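Local coordinates for Thiol:disulfide interchange protein DsbL (Escherichia coli, PDB 3C7M) that introduces disulfide bonds into other proteins of the periplasm, working with its partner DsbI to form an essential disulfide in the arylsulfate sulfotransferase AssT, at residues V74-D79 against I84-A89; P42-V47 against V51-F56; A137-K140 against V144-T147; A68-A73 against A133-A138; L21-S26 against K34-V39. One frame throughout, in Å; residues are numbered along the deposited sequence. Where two conformers were deposited one is given.

Contact 1. Residues V74-D79 against I84-A89; sequences VLINKD and ISLFDA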
# COMPACT_ATOMS: atom_id res chain seq x y z
N VAL A 74 4.83 9.13 5.55
CA VAL A 74 5.75 9.44 6.65
C VAL A 74 6.31 8.16 7.25
O VAL A 74 7.53 8.01 7.40
CB VAL A 74 5.08 10.33 7.72
CG1 VAL A 74 5.88 10.29 9.03
CG2 VAL A 74 4.95 11.76 7.20
N LEU A 75 5.43 7.21 7.55
CA LEU A 75 5.87 6.02 8.29
C LEU A 75 6.69 5.06 7.45
O LEU A 75 7.63 4.46 7.95
CB LEU A 75 4.68 5.32 8.96
CG LEU A 75 3.93 6.19 9.98
CD1 LEU A 75 2.69 5.49 10.48
CD2 LEU A 75 4.83 6.63 11.16
N ILE A 76 6.35 4.93 6.16
CA ILE A 76 7.15 4.11 5.24
C ILE A 76 8.56 4.66 5.12
O ILE A 76 9.53 3.92 5.19
CB ILE A 76 6.49 3.97 3.85
CG1 ILE A 76 5.32 3.00 3.94
CG2 ILE A 76 7.50 3.42 2.82
CD1 ILE A 76 4.40 3.03 2.73
N ASN A 77 8.67 5.97 4.95
CA ASN A 77 9.99 6.60 4.88
C ASN A 77 10.81 6.43 6.15
O ASN A 77 12.02 6.17 6.09
CB ASN A 77 9.87 8.05 4.43
CG ASN A 77 9.76 8.17 2.92
OD1 ASN A 77 10.76 8.06 2.20
ND2 ASN A 77 8.54 8.38 2.42
N LYS A 78 10.16 6.55 7.30
CA LYS A 78 10.82 6.31 8.58
C LYS A 78 11.30 4.86 8.69
O LYS A 78 12.47 4.62 9.01
CB LYS A 78 9.92 6.69 9.74
CG LYS A 78 10.66 6.83 11.06
CD LYS A 78 9.75 7.43 12.10
CE LYS A 78 10.48 7.66 13.42
NZ LYS A 78 10.73 6.39 14.14
N ASP A 79 10.42 3.89 8.41
CA ASP A 79 10.79 2.47 8.47
C ASP A 79 11.96 2.15 7.53
O ASP A 79 12.94 1.51 7.94
CB ASP A 79 9.60 1.56 8.12
CG ASP A 79 8.52 1.53 9.21
OD1 ASP A 79 8.82 1.80 10.40
OD2 ASP A 79 7.36 1.21 8.86
N ILE A 84 13.99 -1.11 8.45
CA ILE A 84 12.93 -1.98 8.96
C ILE A 84 11.98 -2.40 7.84
O ILE A 84 11.43 -1.55 7.13
CB ILE A 84 12.14 -1.30 10.12
CG1 ILE A 84 13.08 -0.97 11.29
CG2 ILE A 84 10.98 -2.18 10.60
CD1 ILE A 84 12.49 -0.05 12.35
N SER A 85 11.81 -3.71 7.69
CA SER A 85 10.86 -4.27 6.74
C SER A 85 9.43 -3.85 7.07
O SER A 85 9.08 -3.72 8.25
CB SER A 85 10.96 -5.80 6.75
OG SER A 85 9.83 -6.39 6.15
N LEU A 86 8.62 -3.64 6.05
CA LEU A 86 7.24 -3.17 6.26
C LEU A 86 6.32 -4.25 6.84
O LEU A 86 5.16 -3.97 7.16
CB LEU A 86 6.67 -2.57 4.97
CG LEU A 86 7.46 -1.39 4.37
CD1 LEU A 86 6.81 -0.91 3.09
CD2 LEU A 86 7.62 -0.23 5.35
N PHE A 87 6.84 -5.46 7.01
CA PHE A 87 6.10 -6.56 7.63
C PHE A 87 6.63 -6.93 9.00
O PHE A 87 6.07 -7.79 9.67
CB PHE A 87 6.11 -7.78 6.72
CG PHE A 87 5.62 -7.48 5.35
CD1 PHE A 87 4.26 -7.31 5.12
CD2 PHE A 87 6.51 -7.33 4.30
CE1 PHE A 87 3.79 -7.00 3.86
CE2 PHE A 87 6.06 -7.03 3.04
CZ PHE A 87 4.69 -6.86 2.82
N ASP A 88 7.71 -6.26 9.39
CA ASP A 88 8.34 -6.47 10.70
C ASP A 88 7.41 -6.04 11.82
O ASP A 88 6.62 -5.10 11.67
CB ASP A 88 9.66 -5.70 10.77
CG ASP A 88 10.53 -6.12 11.94
OD1 ASP A 88 10.25 -5.68 13.08
OD2 ASP A 88 11.51 -6.86 11.71
N ALA A 89 7.53 -6.72 12.96
CA ALA A 89 6.76 -6.40 14.15
C ALA A 89 7.00 -4.96 14.61
O ALA A 89 6.13 -4.36 15.24
CB ALA A 89 7.08 -7.39 15.27

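Contact 2. Residues P42-V47 against V51-F56; sequences PVSEKV and VAFTPF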
# COMPACT_ATOMS: atom_id res chain seq x y z
N PRO A 42 3.05 -12.93 3.39
CA PRO A 42 3.70 -14.16 2.94
C PRO A 42 4.21 -14.09 1.51
O PRO A 42 5.33 -14.51 1.25
CB PRO A 42 2.60 -15.21 3.08
CG PRO A 42 1.76 -14.71 4.20
CD PRO A 42 1.74 -13.21 4.00
N VAL A 43 3.42 -13.51 0.59
CA VAL A 43 3.84 -13.45 -0.81
C VAL A 43 5.04 -12.52 -1.00
O VAL A 43 6.00 -12.88 -1.69
CB VAL A 43 2.67 -13.07 -1.76
CG1 VAL A 43 3.17 -12.78 -3.16
CG2 VAL A 43 1.65 -14.18 -1.81
N SER A 44 5.00 -11.33 -0.39
CA SER A 44 6.10 -10.37 -0.52
C SER A 44 7.40 -10.92 0.07
O SER A 44 8.47 -10.70 -0.48
CB SER A 44 5.73 -9.03 0.13
OG SER A 44 4.54 -8.51 -0.43
N GLU A 45 7.28 -11.65 1.17
CA GLU A 45 8.43 -12.28 1.81
C GLU A 45 9.07 -13.30 0.87
O GLU A 45 10.30 -13.40 0.77
CB GLU A 45 7.99 -12.94 3.13
CG GLU A 45 9.03 -13.84 3.80
CD GLU A 45 10.22 -13.09 4.37
OE1 GLU A 45 10.08 -11.88 4.68
OE2 GLU A 45 11.30 -13.71 4.51
N LYS A 46 8.23 -14.04 0.17
CA LYS A 46 8.70 -15.08 -0.75
C LYS A 46 9.45 -14.51 -1.94
O LYS A 46 10.36 -15.16 -2.46
CB LYS A 46 7.54 -15.95 -1.23
CG LYS A 46 7.04 -16.93 -0.18
CD LYS A 46 5.79 -17.67 -0.62
CE LYS A 46 6.04 -18.62 -1.79
NZ LYS A 46 7.09 -19.65 -1.47
N VAL A 47 9.10 -13.29 -2.36
CA VAL A 47 9.72 -12.69 -3.55
C VAL A 47 10.68 -11.53 -3.26
O VAL A 47 11.12 -10.84 -4.18
CB VAL A 47 8.65 -12.26 -4.61
CG1 VAL A 47 7.85 -13.47 -5.11
CG2 VAL A 47 7.70 -11.19 -4.04
N VAL A 51 12.12 -8.67 -5.98
CA VAL A 51 11.36 -7.41 -6.07
C VAL A 51 11.10 -6.79 -4.69
O VAL A 51 10.78 -7.50 -3.74
CB VAL A 51 10.01 -7.58 -6.82
CG1 VAL A 51 10.22 -7.97 -8.29
CG2 VAL A 51 9.13 -8.60 -6.13
N ALA A 52 11.26 -5.47 -4.61
CA ALA A 52 11.07 -4.71 -3.37
C ALA A 52 9.58 -4.39 -3.17
O ALA A 52 8.95 -3.82 -4.06
CB ALA A 52 11.88 -3.41 -3.42
N PHE A 53 9.03 -4.75 -2.02
CA PHE A 53 7.64 -4.47 -1.72
C PHE A 53 7.41 -2.96 -1.54
O PHE A 53 8.08 -2.32 -0.72
CB PHE A 53 7.16 -5.23 -0.48
CG PHE A 53 5.74 -4.95 -0.13
CD1 PHE A 53 4.72 -5.33 -0.98
CD2 PHE A 53 5.44 -4.24 1.03
CE1 PHE A 53 3.39 -5.04 -0.67
CE2 PHE A 53 4.11 -3.95 1.35
CZ PHE A 53 3.09 -4.35 0.50
N THR A 54 6.45 -2.43 -2.28
CA THR A 54 6.29 -0.99 -2.45
C THR A 54 4.81 -0.57 -2.40
O THR A 54 4.14 -0.48 -3.44
CB THR A 54 6.96 -0.54 -3.77
OG1 THR A 54 8.31 -1.03 -3.81
CG2 THR A 54 6.97 0.98 -3.91
N PRO A 55 4.29 -0.30 -1.19
CA PRO A 55 2.91 0.16 -1.09
C PRO A 55 2.71 1.50 -1.79
O PRO A 55 3.56 2.37 -1.67
CB PRO A 55 2.71 0.34 0.42
CG PRO A 55 3.77 -0.52 1.06
CD PRO A 55 4.94 -0.40 0.14
N PHE A 56 1.60 1.63 -2.51
CA PHE A 56 1.16 2.91 -3.09
C PHE A 56 -0.24 3.15 -2.55
O PHE A 56 -1.13 2.35 -2.80
CB PHE A 56 1.05 2.78 -4.62
CG PHE A 56 2.26 3.26 -5.40
CD1 PHE A 56 3.56 2.92 -5.03
CD2 PHE A 56 2.06 3.99 -6.57
CE1 PHE A 56 4.67 3.36 -5.77
CE2 PHE A 56 3.14 4.43 -7.32
CZ PHE A 56 4.46 4.12 -6.93
O HOH W 1 8.85 -8.25 -1.67

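Contact 3. Residues A137-K140 against V144-T147; sequences AALK and VQET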
# COMPACT_ATOMS: atom_id res chain seq x y z
N ALA A 137 6.48 17.49 11.35
CA ALA A 137 7.85 17.77 10.91
C ALA A 137 8.25 16.86 9.74
O ALA A 137 8.81 17.34 8.75
CB ALA A 137 8.82 17.60 12.08
N ALA A 138 7.95 15.57 9.85
CA ALA A 138 8.36 14.58 8.85
C ALA A 138 7.65 14.77 7.52
O ALA A 138 8.22 14.51 6.45
CB ALA A 138 8.12 13.17 9.38
N LEU A 139 6.40 15.23 7.58
CA LEU A 139 5.59 15.44 6.40
C LEU A 139 6.20 16.51 5.48
O LEU A 139 6.02 16.46 4.27
CB LEU A 139 4.16 15.79 6.81
CG LEU A 139 3.10 15.98 5.73
CD1 LEU A 139 2.94 14.72 4.89
CD2 LEU A 139 1.79 16.37 6.38
N LYS A 140 6.97 17.43 6.07
CA LYS A 140 7.59 18.52 5.31
C LYS A 140 8.82 18.08 4.51
O LYS A 140 9.26 18.81 3.61
CB LYS A 140 7.99 19.67 6.24
CG LYS A 140 6.83 20.42 6.87
CD LYS A 140 7.35 21.41 7.90
CE LYS A 140 6.22 21.97 8.74
NZ LYS A 140 6.73 22.82 9.85
N VAL A 144 9.39 12.42 1.75
CA VAL A 144 7.98 12.15 2.00
C VAL A 144 7.11 12.77 0.91
O VAL A 144 6.20 12.13 0.37
CB VAL A 144 7.57 12.63 3.40
CG1 VAL A 144 6.06 12.56 3.58
CG2 VAL A 144 8.29 11.80 4.47
N GLN A 145 7.40 14.02 0.57
CA GLN A 145 6.68 14.68 -0.52
C GLN A 145 6.86 13.97 -1.87
O GLN A 145 5.92 13.91 -2.66
CB GLN A 145 7.05 16.17 -0.58
CG GLN A 145 6.53 16.97 0.63
CD GLN A 145 5.01 16.92 0.78
OE1 GLN A 145 4.27 17.12 -0.20
NE2 GLN A 145 4.54 16.66 2.00
N GLU A 146 8.07 13.45 -2.12
CA GLU A 146 8.36 12.67 -3.33
C GLU A 146 7.48 11.41 -3.38
O GLU A 146 6.93 11.08 -4.43
CB GLU A 146 9.84 12.26 -3.37
CG GLU A 146 10.84 13.39 -3.64
CD GLU A 146 12.26 13.00 -3.26
OE1 GLU A 146 12.69 11.87 -3.57
OE2 GLU A 146 12.96 13.83 -2.64
N THR A 147 7.36 10.73 -2.24
CA THR A 147 6.52 9.54 -2.13
C THR A 147 5.08 9.88 -2.49
O THR A 147 4.44 9.18 -3.28
CB THR A 147 6.62 8.93 -0.72
OG1 THR A 147 7.97 8.48 -0.49
CG2 THR A 147 5.67 7.74 -0.55

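Contact 4. Residues A68-A73 against A133-A138; sequences ASEVFA and ADFEAA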
# COMPACT_ATOMS: atom_id res chain seq x y z
N ALA A 68 -4.57 9.60 5.17
CA ALA A 68 -3.99 8.26 5.25
C ALA A 68 -2.72 8.21 4.41
O ALA A 68 -1.70 7.67 4.84
CB ALA A 68 -5.00 7.22 4.76
N SER A 69 -2.75 8.79 3.21
CA SER A 69 -1.55 8.86 2.38
C SER A 69 -0.39 9.56 3.11
O SER A 69 0.74 9.08 3.08
CB SER A 69 -1.83 9.54 1.04
OG SER A 69 -2.57 8.68 0.20
N GLU A 70 -0.68 10.69 3.76
CA GLU A 70 0.34 11.42 4.51
C GLU A 70 0.94 10.57 5.62
O GLU A 70 2.16 10.48 5.76
CB GLU A 70 -0.23 12.70 5.10
CG GLU A 70 -0.66 13.71 4.05
CD GLU A 70 -1.29 14.96 4.66
OE1 GLU A 70 -1.92 14.85 5.74
OE2 GLU A 70 -1.15 16.04 4.05
N VAL A 71 0.07 9.93 6.40
CA VAL A 71 0.55 9.11 7.52
C VAL A 71 1.41 7.97 6.98
O VAL A 71 2.52 7.73 7.46
CB VAL A 71 -0.63 8.60 8.38
CG1 VAL A 71 -0.16 7.54 9.37
CG2 VAL A 71 -1.30 9.77 9.12
N PHE A 72 0.91 7.27 5.96
CA PHE A 72 1.65 6.14 5.40
C PHE A 72 2.97 6.55 4.76
O PHE A 72 3.97 5.85 4.93
CB PHE A 72 0.81 5.35 4.39
CG PHE A 72 -0.43 4.71 4.97
CD1 PHE A 72 -0.46 4.22 6.29
CD2 PHE A 72 -1.55 4.54 4.17
CE1 PHE A 72 -1.62 3.63 6.80
CE2 PHE A 72 -2.71 3.94 4.67
CZ PHE A 72 -2.74 3.47 5.98
N ALA A 73 2.98 7.68 4.04
CA ALA A 73 4.22 8.16 3.42
C ALA A 73 5.26 8.49 4.48
O ALA A 73 6.44 8.15 4.33
CB ALA A 73 3.95 9.39 2.53
N ALA A 133 3.56 16.09 16.67
CA ALA A 133 4.63 17.02 16.32
C ALA A 133 5.65 16.37 15.36
O ALA A 133 6.04 16.99 14.37
CB ALA A 133 5.33 17.54 17.58
N ASP A 134 6.04 15.13 15.65
CA ASP A 134 7.00 14.43 14.79
C ASP A 134 6.45 14.17 13.39
O ASP A 134 7.17 14.33 12.40
CB ASP A 134 7.46 13.12 15.43
CG ASP A 134 8.47 13.34 16.55
OD1 ASP A 134 8.81 14.51 16.85
OD2 ASP A 134 8.93 12.33 17.11
N PHE A 135 5.18 13.78 13.32
CA PHE A 135 4.51 13.59 12.04
C PHE A 135 4.51 14.88 11.21
O PHE A 135 4.83 14.87 10.02
CB PHE A 135 3.08 13.09 12.27
CG PHE A 135 2.18 13.22 11.08
CD1 PHE A 135 2.34 12.39 9.97
CD2 PHE A 135 1.17 14.19 11.05
CE1 PHE A 135 1.51 12.51 8.86
CE2 PHE A 135 0.33 14.32 9.94
CZ PHE A 135 0.51 13.47 8.84
N GLU A 136 4.16 15.99 11.85
CA GLU A 136 4.08 17.26 11.12
C GLU A 136 5.43 17.68 10.56
O GLU A 136 5.52 18.12 9.41
CB GLU A 136 3.46 18.34 12.01
CG GLU A 136 1.98 18.10 12.26
CD GLU A 136 1.37 19.06 13.27
OE1 GLU A 136 2.09 19.94 13.79
OE2 GLU A 136 0.16 18.92 13.56
N ALA A 137 6.48 17.49 11.35
CA ALA A 137 7.85 17.77 10.91
C ALA A 137 8.25 16.86 9.74
O ALA A 137 8.81 17.34 8.75
CB ALA A 137 8.82 17.60 12.08
N ALA A 138 7.95 15.57 9.85
CA ALA A 138 8.36 14.58 8.85
C ALA A 138 7.65 14.77 7.52
O ALA A 138 8.22 14.51 6.45
CB ALA A 138 8.12 13.17 9.38

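Contact 5. Residues L21-S26 against K34-V39; sequences LIKVFS and KYDKAV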
# COMPACT_ATOMS: atom_id res chain seq x y z
N LEU A 21 7.49 -4.81 -6.39
CA LEU A 21 6.13 -5.28 -6.32
C LEU A 21 5.36 -4.15 -5.67
O LEU A 21 5.46 -3.93 -4.46
CB LEU A 21 6.03 -6.56 -5.48
CG LEU A 21 4.61 -7.06 -5.23
CD1 LEU A 21 3.95 -7.50 -6.54
CD2 LEU A 21 4.62 -8.21 -4.22
N ILE A 22 4.64 -3.40 -6.49
CA ILE A 22 3.84 -2.29 -6.00
C ILE A 22 2.46 -2.82 -5.66
O ILE A 22 1.89 -3.62 -6.40
CB ILE A 22 3.77 -1.14 -7.05
CG1 ILE A 22 5.11 -0.41 -7.11
CG2 ILE A 22 2.61 -0.18 -6.74
CD1 ILE A 22 5.24 0.60 -8.25
N LYS A 23 1.95 -2.41 -4.50
CA LYS A 23 0.57 -2.73 -4.16
C LYS A 23 -0.20 -1.43 -3.98
O LYS A 23 0.00 -0.71 -2.99
CB LYS A 23 0.47 -3.58 -2.89
CG LYS A 23 -0.97 -3.97 -2.57
CD LYS A 23 -1.16 -4.40 -1.14
CE LYS A 23 -0.86 -3.24 -0.21
NZ LYS A 23 -1.66 -3.32 1.03
N VAL A 24 -1.06 -1.13 -4.94
CA VAL A 24 -1.95 0.02 -4.81
C VAL A 24 -3.09 -0.39 -3.88
O VAL A 24 -3.74 -1.42 -4.09
CB VAL A 24 -2.50 0.51 -6.16
CG1 VAL A 24 -3.33 1.78 -5.96
CG2 VAL A 24 -1.33 0.78 -7.12
N PHE A 25 -3.32 0.39 -2.83
CA PHE A 25 -4.36 0.03 -1.86
C PHE A 25 -5.00 1.27 -1.27
O PHE A 25 -4.52 2.39 -1.47
CB PHE A 25 -3.78 -0.86 -0.75
CG PHE A 25 -3.00 -0.10 0.30
CD1 PHE A 25 -1.78 0.51 -0.02
CD2 PHE A 25 -3.51 0.04 1.59
CE1 PHE A 25 -1.07 1.23 0.95
CE2 PHE A 25 -2.80 0.75 2.55
CZ PHE A 25 -1.58 1.35 2.23
N SER A 26 -6.10 1.06 -0.57
CA SER A 26 -6.76 2.12 0.21
C SER A 26 -7.15 1.57 1.56
O SER A 26 -7.63 0.44 1.66
CB SER A 26 -8.02 2.60 -0.50
OG SER A 26 -8.84 3.37 0.37
N LYS A 34 -8.63 -7.68 3.46
CA LYS A 34 -8.69 -9.14 3.33
C LYS A 34 -7.39 -9.72 2.78
O LYS A 34 -6.82 -10.65 3.37
CB LYS A 34 -9.87 -9.54 2.46
CG LYS A 34 -11.22 -9.40 3.15
N TYR A 35 -6.91 -9.17 1.67
CA TYR A 35 -5.66 -9.64 1.07
C TYR A 35 -4.42 -9.33 1.93
O TYR A 35 -3.45 -10.09 1.93
CB TYR A 35 -5.51 -9.17 -0.39
CG TYR A 35 -6.43 -9.90 -1.37
CD1 TYR A 35 -7.76 -9.51 -1.54
CD2 TYR A 35 -5.98 -10.99 -2.12
CE1 TYR A 35 -8.61 -10.17 -2.43
CE2 TYR A 35 -6.83 -11.67 -3.01
CZ TYR A 35 -8.14 -11.25 -3.16
OH TYR A 35 -9.01 -11.89 -4.03
N ASP A 36 -4.45 -8.21 2.66
CA ASP A 36 -3.35 -7.87 3.59
C ASP A 36 -3.32 -8.78 4.82
O ASP A 36 -2.27 -8.94 5.46
CB ASP A 36 -3.42 -6.41 4.03
CG ASP A 36 -2.87 -5.45 2.99
OD1 ASP A 36 -2.32 -5.89 1.96
OD2 ASP A 36 -3.01 -4.22 3.19
N LYS A 37 -4.47 -9.36 5.15
CA LYS A 37 -4.53 -10.32 6.24
C LYS A 37 -4.03 -11.68 5.77
O LYS A 37 -3.42 -12.42 6.55
CB LYS A 37 -5.95 -10.45 6.80
CG LYS A 37 -6.36 -9.28 7.69
CD LYS A 37 -7.69 -9.54 8.39
CE LYS A 37 -8.88 -9.20 7.50
NZ LYS A 37 -10.16 -9.51 8.19
N ALA A 38 -4.29 -12.00 4.51
CA ALA A 38 -4.13 -13.37 4.01
C ALA A 38 -2.96 -13.67 3.07
O ALA A 38 -2.43 -14.79 3.10
CB ALA A 38 -5.43 -13.85 3.37
N VAL A 39 -2.59 -12.71 2.22
CA VAL A 39 -1.58 -12.98 1.18
C VAL A 39 -0.40 -12.01 1.08
O VAL A 39 0.71 -12.43 0.78
CB VAL A 39 -2.21 -13.21 -0.25
CG1 VAL A 39 -3.45 -14.10 -0.15
CG2 VAL A 39 -2.57 -11.90 -0.94

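Contact 1. Residues V74-D79 against I84-A89
Asp79 and Leu86 meet at a slant, the methyl CD2 of the leucine lying 3.8 Å from Asp79 CB and equally near its carboxylate oxygen OD2. Another side of the same methyl is turned to the helix one turn earlier, where Ile76 CG1 stands 4.2 Å from Leu86 CD2. Leucine suits this spot because it is apolar and long enough for CD2 to reach both Asp79 and Ile76, while the rest of it packs on Phe53 and Pro55 of strand 52-57. The backbone closes the loop: Ile84 N gives a nearly straight hydrogen bond of 2.9 Å to Asp79 O, with an N-H...O angle of 165°. Leu86 itself stands inside a type I turn that runs from Ser85 to Asp88. With CG beside its own backbone N (chi1 -71°), the Asp79 carboxylate is carried toward the start of helix 92-106. There OD2 is bonded to Ser91 OG and Phe93 N, and OD1 to Gln92 N. The buried acid is thus covered by a leucine methyl but satisfied by a helix start, whose backbone N-H groups and dipole would be expected to stabilise its negative charge.

Contact 2. Residues P42-V47 against V51-F56
The last turn of helix 40-46 is tied to the beginning of strand 52-57 by a short loop, closed by a hydrogen bond of 3.0 Å from Val51 N to Val47 O. Beside it a water molecule donates to two carbonyls, lying 2.8 Å from Ser44 O and 2.9 Å from Val51 O, and so links the helix to the residue just before the strand. The two valines pack on each other obliquely, with Val47 CG2 3.6 Å from Val51 CG2. In both residues CG1 is anti to the carbonyl carbon (chi1 -62° in Val47, -65° in Val51), which puts CG2 between the backbone N and the carbonyl carbon and turns the two CG2 groups to face across the loop. Compact, branched valines fill this narrow buried corner, and Val51 also touches Leu21 of the adjoining strand.

At the other end Ser44 points at the ring of Phe53. In the conformer described its OG approaches obliquely, 3.2 Å from Phe53 CD1, while Ser44 CB stands 4.0 Å from the same CD1. Serine, being small, suits so close an approach of helix to ring, and the hydroxyl is bonded to Thr40 O one turn back in its own helix. Phe53 in turn meets the ring of Phe87. Several polar atoms at this joint are therefore paired, Val47 O by Val51 N, Ser44 O and Val51 O by the water, and the serine hydroxyl by its own helix, which is consistent with their buried setting.

Contact 3. Residues A137-K140 against V144-T147
Gln145, in the first turn of helix 142-150, reaches back to Leu139 of the preceding helix. From CB the first torsion sets CG beside the glutamine's own backbone N, 3.7 Å from Leu139 O; the bend at chi2 then turns CD and NE2 toward that oxygen, and CD lies equally near it. At the tip NE2 gives its hydrogen to Leu139 O over 2.7 Å, with an N-H...O angle of 167°. The oxygen lies only 5° out of the glutamine's amide plane, whereas the donor is tilted 24° from the plane of the carbonyl. NE2 also passes 3.8 Å from Leu139 CD1, so the leucine side chain flanks the bond.

That same CD1 meets Val144 CG1 at 4.0 Å, the two side chains crossing at about a right angle. The other valine methyl, CG2, rests against Ala138 O at 3.4 Å. Val144 is buried and also packs on Ala73 and Val74 of helix 65-81, which suits an apolar, branched residue; glutamine fits the solvent-exposed side, being long and able to donate. A carbonyl near the end of a helix lacks much of the regular helical bonding. Here the Gln145 amide supplies a donor to Leu139 O, beside the apolar contact of Leu139 with Val144.

Contact 4. Residues A68-A73 against A133-A138
The outer end of the Phe135 ring is lodged against helix 65-81 between Glu70 and Val71. Its atom CE1 lies 3.8 Å from Glu70 O, which sits at the ring edge close to the ring plane, and is equally near Val71 CA. Val71 CG2 adds a methyl contact of 3.9 Å to the same CE1, while CZ meets Glu70 CB at 3.9 Å. Both side chains cross the phenylalanine at about a right angle. Phe135 has CG anti to its backbone N (chi1 164°), which sends the ring straight out from helix 132-139 across to its neighbour. A long, flat group suits the gap, for even the closest alpha carbons, those of Val71 and Phe135, are 7.5 Å apart.

Both helices belong to the helical region that the DsbA-like proteins carry inserted into the thioredoxin fold, and Phe135 is one of the residues that bind it together. Ile121 and Leu125 of helix 117-128, Met130 and Val74 also touch it, so the ring is buried among several elements.

Toward solvent the contact thins out. Glu70 lends its aliphatic CB to the ring, but the chain then runs on extended, and OE1 comes no nearer than 4.2 Å to Phe135 CZ, with the carboxylate plane turned 63° from the ring. A glutamate suits this border, its CB packing against the ring at CZ and its charge lying at the partly exposed margin.

Contact 5. Residues L21-S26 against K34-V39
Lys23 and Asp36 approach from opposite directions to make a buried salt bridge between strand 20-25 and helix 30-38. In the Asp36 conformer described, the ammonium nitrogen straddles the carboxylate, with Lys23 NZ 2.7 Å from Asp36 OD2 and 2.8 Å from Asp36 OD1, although the latter is weak as a hydrogen bond. The lysine leaves the strand with its first torsion fully extended (chi1 -177°), then bends at chi3 (64°) and again at chi4, and the two bends take the amine round to the acid; on the way CD passes 3.6 Å from Asp36 OD1. Lysine suits the place because its methylenes can pack in the core, against Phe53, Tyr101 and Tyr166, while its end still finds a charge.

Neither carboxylate oxygen depends on the lysine alone. Asp36 OD1 is also hydrogen-bonded to Thr40 OG1, at the start of the following helix, and OD2 to Tyr101 OH in helix 92-106; Lys97 adds a long, weak ion pair to OD2. Aspartate fits here since its short chain keeps the acid close to its helix, where these donors converge. So many partners round one carboxylate would be expected to hold its orientation. The backbone of Lys23 is in turn bonded to Thr54 and Phe56 of the neighbouring strand.

In this thioredoxin-family protein the redox-active CxxC (Cys29, Cys32), reduced here, lies at the start of helix 30-38. The ion pair ties that helix to an interior strand within the beta-alpha-beta unit of the thioredoxin fold, in which parallel strands 20-25 and 52-57 are joined through helices 30-38 and 40-46.

Overall arrangement
Along the chain contact 5 closes first and contact 2 follows; contact 1 is nested inside the long loop closed by contact 4, and contact 3 begins on the helix where contact 4 ends. Contacts 2 and 5, their centres about 10 Å apart, belong to the thioredoxin core, for strands 20-25 and 52-57 are neighbours in its sheet. Contacts 3 and 4, with centres about 7 Å apart, share helix 132-139 in the helical region. Helix 65-81 serves contacts 1 and 4, and contact 1 also reaches the core through Ile76 on Pro55. Contact 1 thus bridges the two regions, while the centres of contacts 2 and 3 lie about 23 Å apart. Phe72 against Phe25 links contacts 4 and 5, giving a second join between helical region and redox core.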